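Local coordinates for protein glycine oxidase (Bacillus cereus ATCC 14579, PDB 7CYX) that probably oxidises glycine to glyoxylate with molecular oxygen, releasing hydrogen peroxide and ammonium, with FAD as its bound cofactor, at residues E249-T254 with T282-R287; M348-L351 with K355-N358. All coordinates share one frame; numbering follows the deposited sequence.

Contact 1 of 2, residues E249-T254 with T282-R287; sequences ERFYIT and TSILER
Phe251 and Arg287 lie flat along one another and run in opposite directions, the ring reaching from the strand toward the helix while the arginine chain reaches back from the helix toward the strand. Ring and guanidinium planes are only 15° apart, but the two groups are slid past each other, so that CD, rather than the centre of the guanidinium, lies over the ring. Arg287 CD sits over one face, 3.9 Å from the centroid of the Phe251 ring and 14° off its normal, a CH-pi contact. The guanidinium has travelled on to the root of the phenylalanine, where Phe251 CB lies over its centre, 3.5 Å from Arg287 CZ. What brings it this far is a chain extended from CG to NE, starting with CG opposite the backbone N (chi1 -167°). Farther on, Glu249 O stands oblique to the guanidinium, 3.9 Å from Arg287 NH2.

At its far end the ring meets the helix backbone: Ile284 O approaches the edge near the ring plane, 3.3 Å from Phe251 CZ. Ile284 crosses the ring obliquely and adds an apolar touch, its branch CG2 lying 4.0 Å from Phe251 CE1. No hydrogen bond joins the two segments; Arg287 NE instead makes a weak one to Gln248 OE1, just before the strand segment.

The contact packs helix 278-291 on the strand 251-256 region of the large mixed sheet. Neighbouring strand 260-269 supplies Ile263, which touches both Phe251 and Ile284, while Ile253 extends the apolar packing along the helix to Ala288 and Ile291. From strand 251-256, Tyr252 touches the FAD, and Tyr252 and Thr254 meet Leu49 of strand 49-50.

Contact 2 of 2, residues M348-L351 with K355-N358; sequences MADL and KQEN
The carboxylate of Asp350 and the side-chain amide of Gln356 meet with their planes 45° apart at the C-terminal cap of helix 341-352, where a 6→1 backbone bond is consistent with a Schellman motif and the chain turns back over the last turn. Gln356 NE2 approaches OD2 of Asp350 at 3.1 Å and also lies 3.6 Å from Asp350 CB, so the amide nitrogen rests against the root of the aspartate as well as its acid group. The glutamine gets there by holding CG opposite its backbone N (chi1 -157°) and stretching out beyond it. The other carboxylate oxygen, OD1, forms a salt bridge with Arg26, just past helix 14-25 of the FAD-dependent oxidoreductase fold, and this probably helps fix the rotation of the carboxylate.

Leu351 brings an apolar surface under the returning chain: its CD1 lies 3.7 Å from Gln356 O, and beside its CD2 lies Asn358 OD1, 4.0 Å away. Asn358 ND2 hydrogen-bonds to Glu320 O. Leu351 also touches Tyr328 of strand 327-331. The turn itself is closed by the 6→1 hydrogen bond, Lys355 N to Asp350 O, 2.8 Å.

The contacts share no helix or strand and lie on opposite sides of the chain's centre, their own centres 39 Å apart. Contact 1 is partly buried and joins elements distant in sequence, a helix against a strand of the large mixed sheet, near the flavin. It relies on a CH-pi contact and apolar touches, with the guanidinium laid over Phe251 CB and no cross-segment hydrogen bond. Contact 2, at the surface away from the FAD site, is local in sequence: a helix end and its following loop. Here one backbone hydrogen bond is joined by polar side chains whose firmer partners, Arg26 and Glu320, lie outside, and by a buried leucine touching strand 327-331 of the six-stranded sheet.

Contact 1 of 2, residues E249-T254 with T282-R287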
loop_
_atom_site.group_PDB
_atom_site.type_symbol
_atom_site.label_atom_id
_atom_site.label_comp_id
_atom_site.label_asym_id
_atom_site.label_seq_id
_atom_site.Cartn_x
_atom_site.Cartn_y
_atom_site.Cartn_z
ATOM N N GLU A 249 -26.818 -4.714 -9.602
ATOM C CA GLU A 249 -26.904 -5.019 -11.049
ATOM C C GLU A 249 -25.625 -4.570 -11.755
ATOM O O GLU A 249 -25.736 -3.759 -12.696
ATOM C CB GLU A 249 -28.094 -4.272 -11.645
ATOM C CG GLU A 249 -29.415 -4.982 -11.510
ATOM C CD GLU A 249 -30.321 -4.705 -12.690
ATOM O OE1 GLU A 249 -30.410 -5.568 -13.572
ATOM O OE2 GLU A 249 -30.906 -3.620 -12.734
ATOM N N ARG A 250 -24.479 -5.023 -11.243
ATOM C CA ARG A 250 -23.086 -4.753 -11.706
ATOM C C ARG A 250 -22.525 -3.434 -11.157
ATOM O O ARG A 250 -21.317 -3.361 -10.999
ATOM C CB ARG A 250 -22.845 -5.001 -13.199
ATOM C CG ARG A 250 -23.169 -6.409 -13.668
ATOM C CD ARG A 250 -23.386 -6.449 -15.164
ATOM N NE ARG A 250 -22.999 -7.696 -15.801
ATOM C CZ ARG A 250 -22.487 -7.783 -17.021
ATOM N NH1 ARG A 250 -22.266 -6.688 -17.720
ATOM N NH2 ARG A 250 -22.179 -8.958 -17.534
ATOM N N PHE A 251 -23.366 -2.449 -10.858
ATOM C CA PHE A 251 -22.871 -1.166 -10.313
ATOM C C PHE A 251 -22.381 -1.393 -8.884
ATOM O O PHE A 251 -23.011 -2.118 -8.125
ATOM C CB PHE A 251 -23.967 -0.113 -10.380
ATOM C CG PHE A 251 -23.530 1.285 -10.037
ATOM C CD1 PHE A 251 -22.983 2.109 -10.994
ATOM C CD2 PHE A 251 -23.686 1.781 -8.763
ATOM C CE1 PHE A 251 -22.590 3.395 -10.682
ATOM C CE2 PHE A 251 -23.296 3.067 -8.452
ATOM C CZ PHE A 251 -22.746 3.870 -9.412
ATOM N N TYR A 252 -21.274 -0.762 -8.521
ATOM C CA TYR A 252 -20.757 -1.020 -7.164
ATOM C C TYR A 252 -20.155 0.221 -6.532
ATOM O O TYR A 252 -19.692 1.113 -7.208
ATOM C CB TYR A 252 -19.645 -2.059 -7.232
ATOM C CG TYR A 252 -18.554 -1.691 -8.195
ATOM C CD1 TYR A 252 -17.553 -0.819 -7.827
ATOM C CD2 TYR A 252 -18.543 -2.184 -9.480
ATOM C CE1 TYR A 252 -16.558 -0.456 -8.707
ATOM C CE2 TYR A 252 -17.552 -1.838 -10.375
ATOM C CZ TYR A 252 -16.558 -0.969 -9.986
ATOM O OH TYR A 252 -15.577 -0.619 -10.854
ATOM N N ILE A 253 -20.215 0.220 -5.212
ATOM C CA ILE A 253 -19.566 1.231 -4.348
ATOM C C ILE A 253 -18.683 0.384 -3.451
ATOM O O ILE A 253 -19.193 -0.521 -2.836
ATOM C CB ILE A 253 -20.579 2.039 -3.532
ATOM C CG1 ILE A 253 -21.651 2.667 -4.417
ATOM C CG2 ILE A 253 -19.858 3.080 -2.705
ATOM C CD1 ILE A 253 -22.472 3.705 -3.720
ATOM N N THR A 254 -17.390 0.632 -3.442
ATOM C CA THR A 254 -16.561 -0.225 -2.585
ATOM C C THR A 254 -15.608 0.611 -1.758
ATOM O O THR A 254 -15.037 1.536 -2.295
ATOM C CB THR A 254 -15.646 -1.118 -3.416
ATOM O OG1 THR A 254 -16.515 -2.035 -4.054
ATOM C CG2 THR A 254 -14.670 -1.906 -2.579
ATOM N N THR A 282 -21.132 11.886 -14.490
ATOM C CA THR A 282 -22.420 12.397 -13.982
ATOM C C THR A 282 -23.390 11.242 -13.730
ATOM O O THR A 282 -24.128 11.231 -12.750
ATOM C CB THR A 282 -23.128 13.305 -14.999
ATOM O OG1 THR A 282 -22.243 14.334 -15.417
ATOM C CG2 THR A 282 -24.394 13.918 -14.444
ATOM N N SER A 283 -23.446 10.330 -14.697
ATOM C CA SER A 283 -24.301 9.178 -14.621
ATOM C C SER A 283 -23.901 8.315 -13.408
ATOM O O SER A 283 -24.759 7.882 -12.619
ATOM C CB SER A 283 -24.255 8.430 -15.922
ATOM O OG SER A 283 -25.121 7.314 -15.900
ATOM N N ILE A 284 -22.593 8.125 -13.213
ATOM C CA ILE A 284 -22.098 7.244 -12.162
ATOM C C ILE A 284 -22.409 7.840 -10.796
ATOM O O ILE A 284 -22.854 7.127 -9.887
ATOM C CB ILE A 284 -20.593 6.994 -12.280
ATOM C CG1 ILE A 284 -20.286 6.043 -13.433
ATOM C CG2 ILE A 284 -20.039 6.500 -10.952
ATOM C CD1 ILE A 284 -18.812 5.999 -13.797
ATOM N N LEU A 285 -22.124 9.129 -10.648
ATOM C CA LEU A 285 -22.275 9.765 -9.369
ATOM C C LEU A 285 -23.766 9.888 -8.993
ATOM O O LEU A 285 -24.128 9.713 -7.828
ATOM C CB LEU A 285 -21.550 11.113 -9.383
ATOM C CG LEU A 285 -20.077 11.087 -8.952
ATOM C CD1 LEU A 285 -19.429 12.453 -9.120
ATOM C CD2 LEU A 285 -19.920 10.626 -7.514
ATOM N N GLU A 286 -24.638 10.186 -9.957
ATOM C CA GLU A 286 -26.052 10.358 -9.650
ATOM C C GLU A 286 -26.628 9.019 -9.163
ATOM O O GLU A 286 -27.521 8.987 -8.289
ATOM C CB GLU A 286 -26.821 10.889 -10.863
ATOM C CG GLU A 286 -26.523 12.347 -11.195
ATOM C CD GLU A 286 -27.266 13.409 -10.391
ATOM O OE1 GLU A 286 -28.019 13.050 -9.440
ATOM O OE2 GLU A 286 -27.082 14.607 -10.715
ATOM N N ARG A 287 -26.148 7.919 -9.755
ATOM C CA ARG A 287 -26.611 6.603 -9.379
ATOM C C ARG A 287 -26.123 6.323 -7.952
ATOM O O ARG A 287 -26.853 5.722 -7.148
ATOM C CB ARG A 287 -26.157 5.540 -10.378
ATOM C CG ARG A 287 -26.879 4.208 -10.213
ATOM C CD ARG A 287 -26.585 3.238 -11.348
ATOM N NE ARG A 287 -27.134 1.894 -11.164
ATOM C CZ ARG A 287 -26.937 0.894 -12.016
ATOM N NH1 ARG A 287 -26.249 1.103 -13.128
ATOM N NH2 ARG A 287 -27.401 -0.313 -11.740
#

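Contact 2 of 2, residues M348-L351 with K355-N358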
loop_
_atom_site.group_PDB
_atom_site.type_symbol
_atom_site.label_atom_id
_atom_site.label_comp_id
_atom_site.label_asym_id
_atom_site.label_seq_id
_atom_site.Cartn_x
_atom_site.Cartn_y
_atom_site.Cartn_z
ATOM N N MET A 348 -1.914 -22.799 -14.931
ATOM C CA MET A 348 -1.013 -22.654 -16.039
ATOM C C MET A 348 0.334 -23.303 -15.668
ATOM O O MET A 348 0.910 -24.031 -16.452
ATOM C CB MET A 348 -0.845 -21.173 -16.410
ATOM C CG MET A 348 -0.985 -20.865 -17.898
ATOM S SD MET A 348 -2.429 -21.538 -18.788
ATOM C CE MET A 348 -3.739 -21.070 -17.665
ATOM N N ALA A 349 0.819 -23.071 -14.446
ATOM C CA ALA A 349 2.102 -23.641 -14.049
ATOM C C ALA A 349 2.015 -25.178 -13.960
ATOM O O ALA A 349 2.932 -25.865 -14.422
ATOM C CB ALA A 349 2.579 -23.028 -12.758
ATOM N N ASP A 350 0.907 -25.704 -13.417
ATOM C CA ASP A 350 0.649 -27.151 -13.390
ATOM C C ASP A 350 0.721 -27.709 -14.819
ATOM O O ASP A 350 1.422 -28.697 -15.070
ATOM C CB ASP A 350 -0.697 -27.477 -12.736
ATOM C CG ASP A 350 -0.708 -27.520 -11.216
ATOM O OD1 ASP A 350 0.370 -27.324 -10.591
ATOM O OD2 ASP A 350 -1.802 -27.764 -10.662
ATOM N N LEU A 351 0.034 -27.040 -15.752
ATOM C CA LEU A 351 -0.028 -27.457 -17.140
ATOM C C LEU A 351 1.349 -27.368 -17.811
ATOM O O LEU A 351 1.703 -28.189 -18.664
ATOM C CB LEU A 351 -1.024 -26.561 -17.882
ATOM C CG LEU A 351 -1.061 -26.747 -19.396
ATOM C CD1 LEU A 351 -1.456 -28.178 -19.740
ATOM C CD2 LEU A 351 -2.026 -25.750 -20.033
ATOM N N LYS A 355 1.758 -31.437 -14.945
ATOM C CA LYS A 355 1.079 -31.970 -13.747
ATOM C C LYS A 355 -0.442 -31.990 -13.940
ATOM O O LYS A 355 -1.148 -32.603 -13.129
ATOM C CB LYS A 355 1.439 -31.173 -12.486
ATOM C CG LYS A 355 2.883 -31.323 -12.016
ATOM C CD LYS A 355 3.194 -30.627 -10.706
ATOM C CE LYS A 355 4.654 -30.775 -10.309
ATOM N NZ LYS A 355 4.954 -30.085 -9.028
ATOM N N GLN A 356 -0.942 -31.305 -14.980
ATOM C CA GLN A 356 -2.377 -31.265 -15.307
ATOM C C GLN A 356 -2.526 -31.423 -16.830
ATOM O O GLN A 356 -1.589 -31.124 -17.582
ATOM C CB GLN A 356 -2.971 -29.983 -14.702
ATOM C CG GLN A 356 -4.473 -30.036 -14.456
ATOM C CD GLN A 356 -4.995 -29.095 -13.391
ATOM O OE1 GLN A 356 -6.187 -28.788 -13.350
ATOM N NE2 GLN A 356 -4.120 -28.644 -12.506
ATOM N N GLU A 357 -3.676 -31.959 -17.276
ATOM C CA GLU A 357 -3.998 -32.156 -18.716
ATOM C C GLU A 357 -4.565 -30.856 -19.296
ATOM O O GLU A 357 -5.075 -29.996 -18.551
ATOM C CB GLU A 357 -5.040 -33.260 -18.960
ATOM C CG GLU A 357 -4.648 -34.648 -18.459
ATOM C CD GLU A 357 -3.334 -35.233 -18.964
ATOM O OE1 GLU A 357 -2.722 -34.655 -19.882
ATOM O OE2 GLU A 357 -2.913 -36.272 -18.423
ATOM N N ASN A 358 -4.508 -30.756 -20.633
ATOM C CA ASN A 358 -4.901 -29.570 -21.405
ATOM C C ASN A 358 -6.431 -29.505 -21.533
ATOM O O ASN A 358 -6.952 -29.418 -22.628
ATOM C CB ASN A 358 -4.236 -29.597 -22.782
ATOM C CG ASN A 358 -4.162 -28.239 -23.438
ATOM O OD1 ASN A 358 -4.446 -27.227 -22.801
ATOM N ND2 ASN A 358 -3.754 -28.202 -24.698
#